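Local atomic coordinates of exosome complex component Rrp42 (Pyrococcus abyssi, PDB entry 2PO1), a protein that forms part of the RNA-degrading exosome, where it is probably non-catalytic and probably contributes to structuring the active site of its partner Rrp41. Residues G25-I28 and G32-D35; L89-L92 and E98-P101; S94-P99 and D103-E108; I113-R118 and A236-E241; T225-T228 and I234-V237. All coordinates share one frame; numbering follows the deposited sequence.

Contact 1: residues G25-I28 and G32-D35; sequences GKRI and GFED
R27 and G32 meet where two pieces of one loop come together, with K26 CA and G32 CA 6.7 Å apart. Both pieces belong to the connection between helix 13-23 and strand 39-43. The first begins with a Schellman motif: G25, at positive phi, is the C-prime residue that ends the helix. The second, G32 to D35, is a type I beta turn.

The R27 side chain carries the polar part. Its chain bends at chi3 (81°), which swings the guanidinium round beside the turn. NH2 donates to G32 O at 2.8 Å, almost straight at 163°. The acceptor lies in the guanidinium plane and the donor in the carbonyl plane. A second bond from NH2, to D35 O at 3.3 Å, is weak. G32 O is gripped twice, since D35 N also donates to it and closes the turn. The other end of the guanidinium is held elsewhere: NH1 bonds to V210 O and makes a salt bridge with E216. This ties the loop to the end of strand 207-210 and to helix 214-219.

F33 makes the apolar part. Its ring lies beside the helix end, with CZ 3.4 Å from G25 CA. R27 CG comes in at the ring edge, 4.0 Å from F33 CD2. The ring and the guanidinium planes stand 68° apart. F33 also packs on L22 of the helix and on I207 and V209.

Within the turn, D35 folds back on its start: G32 N donates to D35 OD2 at 2.9 Å, meeting the oxygen from above the carboxylate plane.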
# COMPACT_ATOMS: atom_id res chain seq x y z
N GLY C 25 30.02 -35.96 13.41
CA GLY C 25 28.80 -36.70 13.16
C GLY C 25 27.75 -36.24 14.12
O GLY C 25 26.76 -36.95 14.33
N LYS C 26 27.95 -35.04 14.68
CA LYS C 26 27.10 -34.59 15.76
C LYS C 26 26.43 -33.29 15.45
O LYS C 26 26.93 -32.50 14.66
CB LYS C 26 27.90 -34.47 17.05
CG LYS C 26 28.38 -35.80 17.56
CD LYS C 26 29.26 -35.61 18.79
CE LYS C 26 28.93 -36.72 19.78
NZ LYS C 26 29.93 -36.62 20.92
N ARG C 27 25.28 -33.09 16.08
CA ARG C 27 24.54 -31.84 15.95
C ARG C 27 24.43 -31.25 17.33
O ARG C 27 24.64 -31.95 18.32
CB ARG C 27 23.16 -32.08 15.31
CG ARG C 27 23.26 -32.57 13.90
CD ARG C 27 21.89 -33.02 13.41
NE ARG C 27 21.08 -31.91 12.98
CZ ARG C 27 19.88 -32.04 12.42
NH1 ARG C 27 19.23 -30.97 12.02
NH2 ARG C 27 19.35 -33.24 12.25
N ILE C 28 24.14 -29.95 17.42
CA ILE C 28 24.22 -29.31 18.71
C ILE C 28 23.28 -29.91 19.73
O ILE C 28 23.54 -29.80 20.90
CB ILE C 28 24.01 -27.77 18.66
CG1 ILE C 28 22.92 -27.40 17.69
CG2 ILE C 28 25.33 -27.07 18.37
CD1 ILE C 28 22.30 -25.99 17.95
N GLY C 32 20.61 -37.02 15.20
CA GLY C 32 21.33 -37.60 14.06
C GLY C 32 21.12 -36.66 12.88
O GLY C 32 20.29 -35.76 12.96
N PHE C 33 21.87 -36.88 11.79
CA PHE C 33 21.73 -36.01 10.60
C PHE C 33 20.36 -36.14 9.99
O PHE C 33 19.86 -35.20 9.30
CB PHE C 33 22.81 -36.36 9.55
CG PHE C 33 24.24 -36.00 9.97
CD1 PHE C 33 25.31 -36.39 9.19
CD2 PHE C 33 24.48 -35.26 11.14
CE1 PHE C 33 26.60 -36.05 9.55
CE2 PHE C 33 25.77 -34.94 11.52
CZ PHE C 33 26.83 -35.32 10.71
N GLU C 34 19.72 -37.28 10.24
CA GLU C 34 18.41 -37.55 9.62
C GLU C 34 17.24 -37.48 10.60
O GLU C 34 16.11 -37.83 10.26
CB GLU C 34 18.40 -38.86 8.79
CG GLU C 34 19.25 -38.77 7.49
CD GLU C 34 19.32 -40.07 6.74
OE1 GLU C 34 18.61 -41.03 7.16
OE2 GLU C 34 20.09 -40.13 5.73
N ASP C 35 17.49 -36.96 11.80
CA ASP C 35 16.43 -36.90 12.78
C ASP C 35 15.73 -35.55 12.79
O ASP C 35 16.37 -34.51 12.73
CB ASP C 35 17.00 -37.17 14.14
CG ASP C 35 17.55 -38.55 14.24
OD1 ASP C 35 17.16 -39.39 13.42
OD2 ASP C 35 18.37 -38.78 15.10

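Contact 2: residues L89-L92 and E98-P101; sequences LVPL and EPGP. With nucleotides of chain A.
P91 and P99 make the close part of this contact, proline against proline. P91 points its ring at the returning chain. Its CG lies 3.5 Å from P99 N and 3.9 Å from P99 CD, so one carbon touches the start of the second ring. The same CG rests against the carbonyl carbon of E98. The backbones are near here, with P91 CA and E98 CA 5.1 Å apart.

The other side is looser and is bridged by solvent. Water 1 lies 2.8 Å from L89 O and 2.7 Å from E98 O. It donates towards these two carbonyls, though other acceptors compete for its protons. The E98 side chain points away from P91, is exposed, and packs on an adenine base of the bound RNA.

Further along, the chain 98-101 meets nucleotide A4 of chain A. P101 lies over one face of the adenine, with P101 CA 3.1 Å from N3 of A4. G100 O approaches the same face, 3.2 Å from C6 of A4. G100 has a positive phi of 137°, where a side chain would jam against the carbonyl oxygen of P99. The loop thus offers proline and backbone to the base, and the backbone angles of G100 suit glycine.

Another protein chain flanks the loop: an aromatic side chain packs on P91 and a basic one on P99. Both segments belong to the connection from strand 82-89 to helix 104-118. L89 packs on A106 and L109 of that helix and on V145 of strand 135-147.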
# COMPACT_ATOMS: atom_id res chain seq x y z
N LEU C 89 4.23 -14.52 8.98
CA LEU C 89 5.44 -14.59 9.83
C LEU C 89 5.19 -13.50 10.86
O LEU C 89 5.65 -12.38 10.70
CB LEU C 89 6.65 -14.29 8.96
CG LEU C 89 7.38 -15.52 8.43
CD1 LEU C 89 6.66 -16.87 8.40
CD2 LEU C 89 8.21 -15.30 7.17
N VAL C 90 4.45 -13.83 11.92
CA VAL C 90 3.96 -12.80 12.79
C VAL C 90 5.14 -12.37 13.64
O VAL C 90 6.01 -13.20 13.96
CB VAL C 90 2.65 -13.19 13.57
CG1 VAL C 90 1.64 -13.98 12.63
CG2 VAL C 90 2.94 -14.06 14.71
N PRO C 91 5.22 -11.07 13.91
CA PRO C 91 6.33 -10.48 14.62
C PRO C 91 6.59 -11.18 15.95
O PRO C 91 7.75 -11.25 16.39
CB PRO C 91 5.84 -9.06 14.83
CG PRO C 91 5.11 -8.79 13.61
CD PRO C 91 4.27 -10.01 13.50
N LEU C 92 5.55 -11.76 16.55
CA LEU C 92 5.76 -12.42 17.81
C LEU C 92 6.54 -13.68 17.66
O LEU C 92 7.14 -14.14 18.63
CB LEU C 92 4.47 -12.64 18.61
CG LEU C 92 3.37 -13.65 18.38
CD1 LEU C 92 3.85 -15.09 18.32
CD2 LEU C 92 2.50 -13.50 19.62
N GLU C 98 8.97 -8.82 10.88
CA GLU C 98 8.50 -7.47 11.11
C GLU C 98 7.04 -7.34 10.69
O GLU C 98 6.57 -8.08 9.83
CB GLU C 98 9.38 -6.47 10.34
CG GLU C 98 10.80 -6.33 10.92
CD GLU C 98 11.67 -5.30 10.17
OE1 GLU C 98 11.33 -4.90 9.01
OE2 GLU C 98 12.71 -4.88 10.75
N PRO C 99 6.31 -6.40 11.31
CA PRO C 99 4.94 -6.29 10.81
C PRO C 99 4.92 -5.85 9.33
O PRO C 99 5.86 -5.21 8.86
CB PRO C 99 4.32 -5.21 11.71
CG PRO C 99 5.30 -4.96 12.81
CD PRO C 99 6.63 -5.42 12.36
N GLY C 100 3.88 -6.21 8.61
CA GLY C 100 3.69 -5.72 7.25
C GLY C 100 3.25 -6.83 6.34
O GLY C 100 3.06 -7.97 6.78
N PRO C 101 3.12 -6.54 5.03
CA PRO C 101 2.68 -7.59 4.11
C PRO C 101 3.72 -8.73 4.05
O PRO C 101 4.88 -8.48 4.44
CB PRO C 101 2.59 -6.82 2.78
CG PRO C 101 3.53 -5.69 2.95
CD PRO C 101 3.40 -5.27 4.35
P A A 4 0.87 -1.27 6.66
OP1 A A 4 1.15 -0.05 7.46
OP2 A A 4 1.82 -1.66 5.57
O5' A A 4 -0.57 -1.04 5.97
C5' A A 4 -1.48 -2.10 5.61
C4' A A 4 -1.23 -2.66 4.21
O4' A A 4 0.01 -3.42 4.14
C3' A A 4 -2.35 -3.56 3.69
O3' A A 4 -3.01 -2.95 2.58
C2' A A 4 -1.65 -4.87 3.29
O2' A A 4 -1.55 -5.00 1.88
C1' A A 4 -0.26 -4.81 3.97
N9 A A 4 -0.14 -5.52 5.28
C8 A A 4 0.04 -4.93 6.59
N7 A A 4 0.10 -5.76 7.60
C5 A A 4 -0.04 -7.02 6.92
C6 A A 4 -0.04 -8.34 7.42
N6 A A 4 0.10 -8.56 8.76
N1 A A 4 -0.18 -9.39 6.46
C2 A A 4 -0.33 -9.13 5.12
N3 A A 4 -0.35 -7.93 4.54
C4 A A 4 -0.19 -6.90 5.49
O HOH W 1 7.13 -10.65 9.04

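Contact 3: residues S94-P99 and D103-E108; sequences SPTFEP and DERAIE
R105 joins the start of helix 104-118 to the loop at T96 and F97. Its side chain can be followed outward. CB leaves the helix towards the loop, and the side chain packs on L89. CG is anti to the carbonyl carbon, and CD leads to a bend at chi3 (-56°) that sets the guanidinium beside the D103 carboxylate, facing the loop. There NE donates to D103 OD2 at a short 2.5 Å, on the syn lone pair of that oxygen, as part of a salt bridge. NH2 adds a weak bond to the same oxygen. NH2 also makes the main bond across the contact, to T96 O at 2.9 Å and 158°. It comes from above the carbonyl plane. NH1 reaches T96 OG1 at 3.2 Å, a weak bond.

F97 turns its edge to one face of the guanidinium: F97 CE2 lies over that face, 3.7 Å from R105 NH1, and the planes stand 78° apart. On a face of the F97 ring sits S94 CB, over the ring centre. S94 OG and T96 OG1 share a hydrogen bond of 2.8 Å.

D103 has two jobs. OD2 holds R105, while OD1 accepts from A106 N at 3.0 Å, the N-cap bond of the helix. A leucine in place of R105 would probably leave D103 OD2 without its charged mate and T96 O without its donor, so that the loop is less firmly tied to the helix.

The loop turns from S94 to F97 as a type I beta turn. The F97 ring lies nearly parallel to that of H148. The contact links the loop after strand 82-89 to the N-terminal end of helix 104-118, with the F97 ring against L89 of that strand.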
# COMPACT_ATOMS: atom_id res chain seq x y z
N SER C 94 9.32 -14.12 16.02
CA SER C 94 10.74 -13.99 15.78
C SER C 94 11.12 -12.55 15.70
O SER C 94 10.40 -11.75 15.05
CB SER C 94 11.08 -14.71 14.46
OG SER C 94 12.45 -14.54 14.11
N PRO C 95 12.26 -12.19 16.29
CA PRO C 95 12.65 -10.82 16.14
C PRO C 95 13.01 -10.46 14.71
O PRO C 95 13.04 -9.25 14.38
CB PRO C 95 13.84 -10.67 17.10
CG PRO C 95 14.33 -11.99 17.32
CD PRO C 95 13.23 -12.97 17.09
N THR C 96 13.20 -11.46 13.86
CA THR C 96 13.43 -11.19 12.45
C THR C 96 12.13 -10.94 11.66
O THR C 96 12.19 -10.66 10.46
CB THR C 96 14.15 -12.33 11.74
OG1 THR C 96 13.28 -13.48 11.68
CG2 THR C 96 15.41 -12.68 12.51
N PHE C 97 10.98 -11.05 12.33
CA PHE C 97 9.68 -10.98 11.63
C PHE C 97 9.17 -9.61 11.91
O PHE C 97 8.98 -9.25 13.05
CB PHE C 97 8.66 -12.00 12.12
CG PHE C 97 9.00 -13.44 11.78
CD1 PHE C 97 8.29 -14.46 12.34
CD2 PHE C 97 10.04 -13.74 10.90
CE1 PHE C 97 8.61 -15.79 12.06
CE2 PHE C 97 10.37 -15.01 10.61
CZ PHE C 97 9.65 -16.05 11.17
N GLU C 98 8.97 -8.82 10.88
CA GLU C 98 8.50 -7.47 11.11
C GLU C 98 7.04 -7.34 10.69
O GLU C 98 6.57 -8.08 9.83
CB GLU C 98 9.38 -6.47 10.34
CG GLU C 98 10.80 -6.33 10.92
CD GLU C 98 11.67 -5.30 10.17
OE1 GLU C 98 11.33 -4.90 9.01
OE2 GLU C 98 12.71 -4.88 10.75
N PRO C 99 6.31 -6.40 11.31
CA PRO C 99 4.94 -6.29 10.81
C PRO C 99 4.92 -5.85 9.33
O PRO C 99 5.86 -5.21 8.86
CB PRO C 99 4.32 -5.21 11.71
CG PRO C 99 5.30 -4.96 12.81
CD PRO C 99 6.63 -5.42 12.36
N ASP C 103 6.76 -10.85 3.43
CA ASP C 103 8.02 -10.59 2.82
C ASP C 103 8.38 -11.84 1.97
O ASP C 103 7.61 -12.80 1.91
CB ASP C 103 9.11 -10.34 3.91
CG ASP C 103 9.53 -11.64 4.61
OD1 ASP C 103 8.75 -12.59 4.69
OD2 ASP C 103 10.66 -11.73 5.07
N GLU C 104 9.51 -11.82 1.30
CA GLU C 104 9.85 -12.94 0.41
C GLU C 104 9.93 -14.26 1.14
O GLU C 104 9.68 -15.33 0.57
CB GLU C 104 11.16 -12.66 -0.29
CG GLU C 104 12.37 -12.55 0.66
CD GLU C 104 13.70 -12.41 -0.08
OE1 GLU C 104 13.70 -12.08 -1.28
OE2 GLU C 104 14.77 -12.63 0.55
N ARG C 105 10.29 -14.25 2.42
CA ARG C 105 10.34 -15.55 3.14
C ARG C 105 8.97 -16.11 3.27
O ARG C 105 8.78 -17.28 3.06
CB ARG C 105 10.96 -15.44 4.54
CG ARG C 105 12.42 -15.02 4.52
CD ARG C 105 12.91 -14.49 5.89
NE ARG C 105 12.10 -13.37 6.38
CZ ARG C 105 12.16 -12.90 7.62
NH1 ARG C 105 13.02 -13.43 8.48
NH2 ARG C 105 11.37 -11.89 7.99
N ALA C 106 8.00 -15.28 3.64
CA ALA C 106 6.65 -15.75 3.88
C ALA C 106 6.06 -16.20 2.54
O ALA C 106 5.34 -17.19 2.47
CB ALA C 106 5.78 -14.59 4.43
N ILE C 107 6.34 -15.44 1.49
CA ILE C 107 5.83 -15.70 0.20
C ILE C 107 6.39 -17.01 -0.34
O ILE C 107 5.64 -17.79 -0.90
CB ILE C 107 6.13 -14.55 -0.75
CG1 ILE C 107 5.21 -13.39 -0.36
CG2 ILE C 107 5.87 -15.00 -2.14
CD1 ILE C 107 5.63 -12.04 -0.87
N GLU C 108 7.67 -17.27 -0.14
CA GLU C 108 8.22 -18.51 -0.65
C GLU C 108 7.68 -19.70 0.14
O GLU C 108 7.38 -20.74 -0.44
CB GLU C 108 9.76 -18.49 -0.58
CG GLU C 108 10.41 -19.88 -0.75
CD GLU C 108 11.91 -19.79 -0.58
OE1 GLU C 108 12.63 -20.03 -1.55
OE2 GLU C 108 12.36 -19.36 0.49

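Contact 4: residues I113-R118 and A236-E241; sequences IDRGIR and AVQKSE
G116 and A236 mark where helix 104-118 lies against strand 234-240 of an antiparallel sheet. This is helix-on-sheet packing within the RNase PH fold. The segment axes come to 8.1 Å and run nearly antiparallel, at 159°.

The apolar contact is small and close. G116 CA is 5.0 Å from A236 CA, and A236 CB lies 4.1 Å from G116 CA. The glycine thus brings its backbone against the alanine methyl. R115 CB stands beside A236 CB.

Among polar groups, R115 and Q238 come close. R115 NH1 lies 2.8 Å from Q238 OE1, at the guanidinium edge, but the angle is too poor for a hydrogen bond. Q238 has CG anti to its own N (chi1 -174°) and bends at chi2, bringing the amide up to the arginine. The stronger partners lie elsewhere. R115 NH2 makes a salt bridge with an acidic side chain of another protein chain, and R115 packs on an RNA phosphate. Q238 bonds to E108 through NE2 and to a polar side chain of that other chain through OE1. With Q238 replaced by a leucine, E108 OE1 would probably lose this donor and R115 NH1 this polar neighbour.

A second ionic pair lies within the helix. R118 grips D114 side-on: R118 NE meets D114 OD2 at 2.6 Å and R118 NH2 meets D114 OD1 at 2.9 Å, each on a syn lone pair.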
# COMPACT_ATOMS: atom_id res chain seq x y z
N ILE C 113 4.55 -24.52 -0.15
CA ILE C 113 3.68 -25.42 0.56
C ILE C 113 2.41 -25.55 -0.28
O ILE C 113 1.81 -26.60 -0.37
CB ILE C 113 3.34 -24.85 2.01
CG1 ILE C 113 4.52 -24.98 2.97
CG2 ILE C 113 2.19 -25.62 2.66
CD1 ILE C 113 5.32 -26.35 2.82
N ASP C 114 1.97 -24.45 -0.88
CA ASP C 114 0.80 -24.50 -1.70
C ASP C 114 1.08 -25.48 -2.83
O ASP C 114 0.21 -26.28 -3.18
CB ASP C 114 0.58 -23.13 -2.30
CG ASP C 114 -0.64 -23.07 -3.16
OD1 ASP C 114 -1.69 -22.57 -2.67
OD2 ASP C 114 -0.52 -23.47 -4.33
N ARG C 115 2.26 -25.37 -3.42
CA ARG C 115 2.58 -26.18 -4.57
C ARG C 115 2.54 -27.61 -4.20
O ARG C 115 1.99 -28.41 -4.95
CB ARG C 115 3.93 -25.83 -5.15
CG ARG C 115 3.79 -24.52 -5.87
CD ARG C 115 4.89 -24.40 -6.88
NE ARG C 115 6.20 -24.38 -6.26
CZ ARG C 115 6.84 -23.27 -5.91
NH1 ARG C 115 8.04 -23.38 -5.39
NH2 ARG C 115 6.30 -22.06 -6.08
N GLY C 116 3.05 -27.92 -3.01
CA GLY C 116 3.11 -29.33 -2.54
C GLY C 116 1.72 -29.93 -2.51
O GLY C 116 1.54 -31.10 -2.82
N ILE C 117 0.74 -29.12 -2.13
CA ILE C 117 -0.63 -29.58 -1.99
C ILE C 117 -1.27 -29.49 -3.34
O ILE C 117 -1.81 -30.44 -3.82
CB ILE C 117 -1.39 -28.77 -0.88
CG1 ILE C 117 -0.70 -29.05 0.46
CG2 ILE C 117 -2.88 -29.13 -0.86
CD1 ILE C 117 -0.93 -27.99 1.56
N ARG C 118 -1.21 -28.32 -3.98
CA ARG C 118 -1.83 -28.16 -5.24
C ARG C 118 -1.37 -29.22 -6.23
O ARG C 118 -2.18 -29.83 -6.92
CB ARG C 118 -1.50 -26.76 -5.80
CG ARG C 118 -2.30 -26.39 -7.00
CD ARG C 118 -1.95 -24.96 -7.38
NE ARG C 118 -2.25 -24.11 -6.22
CZ ARG C 118 -3.47 -23.66 -5.93
NH1 ARG C 118 -4.50 -23.91 -6.71
NH2 ARG C 118 -3.65 -22.97 -4.83
N ALA C 236 6.75 -31.11 -4.87
CA ALA C 236 7.49 -29.85 -4.91
C ALA C 236 8.90 -30.08 -4.50
O ALA C 236 9.22 -30.96 -3.67
CB ALA C 236 6.91 -28.87 -3.92
N VAL C 237 9.76 -29.25 -5.06
CA VAL C 237 11.16 -29.18 -4.64
C VAL C 237 11.51 -27.75 -4.67
O VAL C 237 11.08 -27.05 -5.58
CB VAL C 237 12.10 -29.91 -5.61
CG1 VAL C 237 13.59 -29.72 -5.19
CG2 VAL C 237 11.77 -31.38 -5.61
N GLN C 238 12.28 -27.32 -3.68
CA GLN C 238 12.74 -25.98 -3.60
C GLN C 238 14.06 -25.97 -2.85
O GLN C 238 14.12 -26.10 -1.62
CB GLN C 238 11.71 -25.09 -2.86
CG GLN C 238 12.09 -23.69 -2.88
CD GLN C 238 11.38 -22.89 -3.92
OE1 GLN C 238 10.82 -23.42 -4.88
NE2 GLN C 238 11.36 -21.55 -3.72
N LYS C 239 15.12 -25.82 -3.62
CA LYS C 239 16.38 -25.34 -3.07
C LYS C 239 16.07 -23.88 -2.72
O LYS C 239 15.53 -23.14 -3.58
CB LYS C 239 17.47 -25.42 -4.12
CG LYS C 239 18.84 -25.06 -3.58
CD LYS C 239 19.14 -23.60 -3.78
CE LYS C 239 20.58 -23.30 -3.31
NZ LYS C 239 21.00 -21.95 -3.78
N SER C 240 16.36 -23.49 -1.46
CA SER C 240 16.16 -22.16 -0.95
C SER C 240 17.45 -21.60 -0.32
O SER C 240 18.37 -22.34 0.02
CB SER C 240 15.00 -22.08 0.04
OG SER C 240 15.22 -22.89 1.16
N GLU C 241 17.51 -20.28 -0.20
CA GLU C 241 18.71 -19.56 0.27
C GLU C 241 19.81 -19.85 -0.72
O GLU C 241 19.51 -20.32 -1.82
CB GLU C 241 19.11 -20.00 1.70
CG GLU C 241 17.98 -19.95 2.70
CD GLU C 241 17.16 -18.66 2.58
OE1 GLU C 241 15.94 -18.71 2.58
OE2 GLU C 241 17.76 -17.62 2.39

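Contact 5: residues T225-T228 and I234-V237; sequences TITT and ISAV
T227 is bonded to both S235 and A236, which makes this a classic beta bulge in the antiparallel hairpin of strands 222-228 and 234-240. T227 N donates to A236 O at 2.8 Å, almost straight at 171°. T227 O accepts from S235 N, also at 2.8 Å. A weak bond from A236 N to T227 O, 3.5 Å long, makes the carbonyl shared. S235 is the extra residue, its psi turned to -8°. Beyond the bulge the register shifts by one, so T228 pairs with I234, while I226 pairs with V237.

Weaker contacts support these bonds. V237 CA lies 3.2 Å from T225 O, its hydrogen turned to that oxygen, and I234 CA turns its hydrogen to T227 O.

The packing then divides between two faces. I226, T228, I234 and V237 share one, turned to helix 247-275. There I226 CD1 lies beside V237 CG1 at 3.9 Å, the two side chains pointing the same way. I226 CG2 meets I234 CG2 at 4.0 Å, and T228 CG2 touches I234 CG1. T227 and A236 face the other side. Strand 234-240 also pairs with a strand of another protein chain, so the sheet runs on across the interface.

S235 OG bonds to G116 O of helix 104-118. The chi1 of T227 (-57°) sets OG1 beside the backbone N and CG2 anti to it, which places T227 CG2 3.5 Å from S235 OG.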
# COMPACT_ATOMS: atom_id res chain seq x y z
N THR C 225 14.18 -28.35 -0.01
CA THR C 225 12.97 -28.95 0.50
C THR C 225 12.44 -29.84 -0.59
O THR C 225 12.41 -29.43 -1.75
CB THR C 225 11.91 -27.88 0.79
OG1 THR C 225 12.30 -27.13 1.95
CG2 THR C 225 10.58 -28.54 1.02
N ILE C 226 12.17 -31.09 -0.20
CA ILE C 226 11.51 -32.09 -1.05
C ILE C 226 10.17 -32.45 -0.43
O ILE C 226 10.12 -32.94 0.69
CB ILE C 226 12.32 -33.46 -1.08
CG1 ILE C 226 13.84 -33.22 -1.22
CG2 ILE C 226 11.78 -34.35 -2.14
CD1 ILE C 226 14.20 -32.47 -2.52
N THR C 227 9.10 -32.25 -1.18
CA THR C 227 7.79 -32.58 -0.72
C THR C 227 7.25 -33.77 -1.47
O THR C 227 7.22 -33.77 -2.70
CB THR C 227 6.84 -31.39 -0.97
OG1 THR C 227 7.37 -30.25 -0.33
CG2 THR C 227 5.43 -31.69 -0.46
N THR C 228 6.84 -34.80 -0.74
CA THR C 228 6.47 -36.04 -1.35
C THR C 228 5.17 -36.52 -0.72
O THR C 228 4.89 -36.18 0.44
CB THR C 228 7.56 -37.12 -1.16
OG1 THR C 228 7.73 -37.36 0.23
CG2 THR C 228 8.86 -36.63 -1.74
N ILE C 234 6.85 -36.78 -6.01
CA ILE C 234 7.35 -35.53 -5.53
C ILE C 234 6.41 -34.49 -6.06
O ILE C 234 6.12 -34.44 -7.25
CB ILE C 234 8.82 -35.25 -5.96
CG1 ILE C 234 9.75 -36.44 -5.68
CG2 ILE C 234 9.34 -34.04 -5.26
CD1 ILE C 234 10.89 -36.52 -6.65
N SER C 235 5.89 -33.65 -5.18
CA SER C 235 4.97 -32.60 -5.65
C SER C 235 5.58 -31.23 -5.52
O SER C 235 5.04 -30.27 -6.06
CB SER C 235 3.64 -32.66 -4.89
OG SER C 235 3.87 -32.60 -3.49
N ALA C 236 6.75 -31.11 -4.87
CA ALA C 236 7.49 -29.85 -4.91
C ALA C 236 8.90 -30.08 -4.50
O ALA C 236 9.22 -30.96 -3.67
CB ALA C 236 6.91 -28.87 -3.92
N VAL C 237 9.76 -29.25 -5.06
CA VAL C 237 11.16 -29.18 -4.64
C VAL C 237 11.51 -27.75 -4.67
O VAL C 237 11.08 -27.05 -5.58
CB VAL C 237 12.10 -29.91 -5.61
CG1 VAL C 237 13.59 -29.72 -5.19
CG2 VAL C 237 11.77 -31.38 -5.61

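How the contacts relate
Contacts 4 and 5 form the buried part and share A236 and V237 on strand 234-240. Contact 5 is backbone pairing within a sheet; contact 4 packs a helix on it. The two also touch through that helix. Contacts 2 and 3 lie partly buried near the RNA, share E98 and P99, and meet where F97 packs on L89 and V90. The helix of contact 4 also reaches the RNA. Contact 2 relies on prolines and a water, contact 3 on an arginine and a helix cap. Contact 3 reaches contact 4 along helix 104-118. Contact 1 is a surface contact, its centre about 22 Å or more from the other centres, and like contact 3 depends on an arginine.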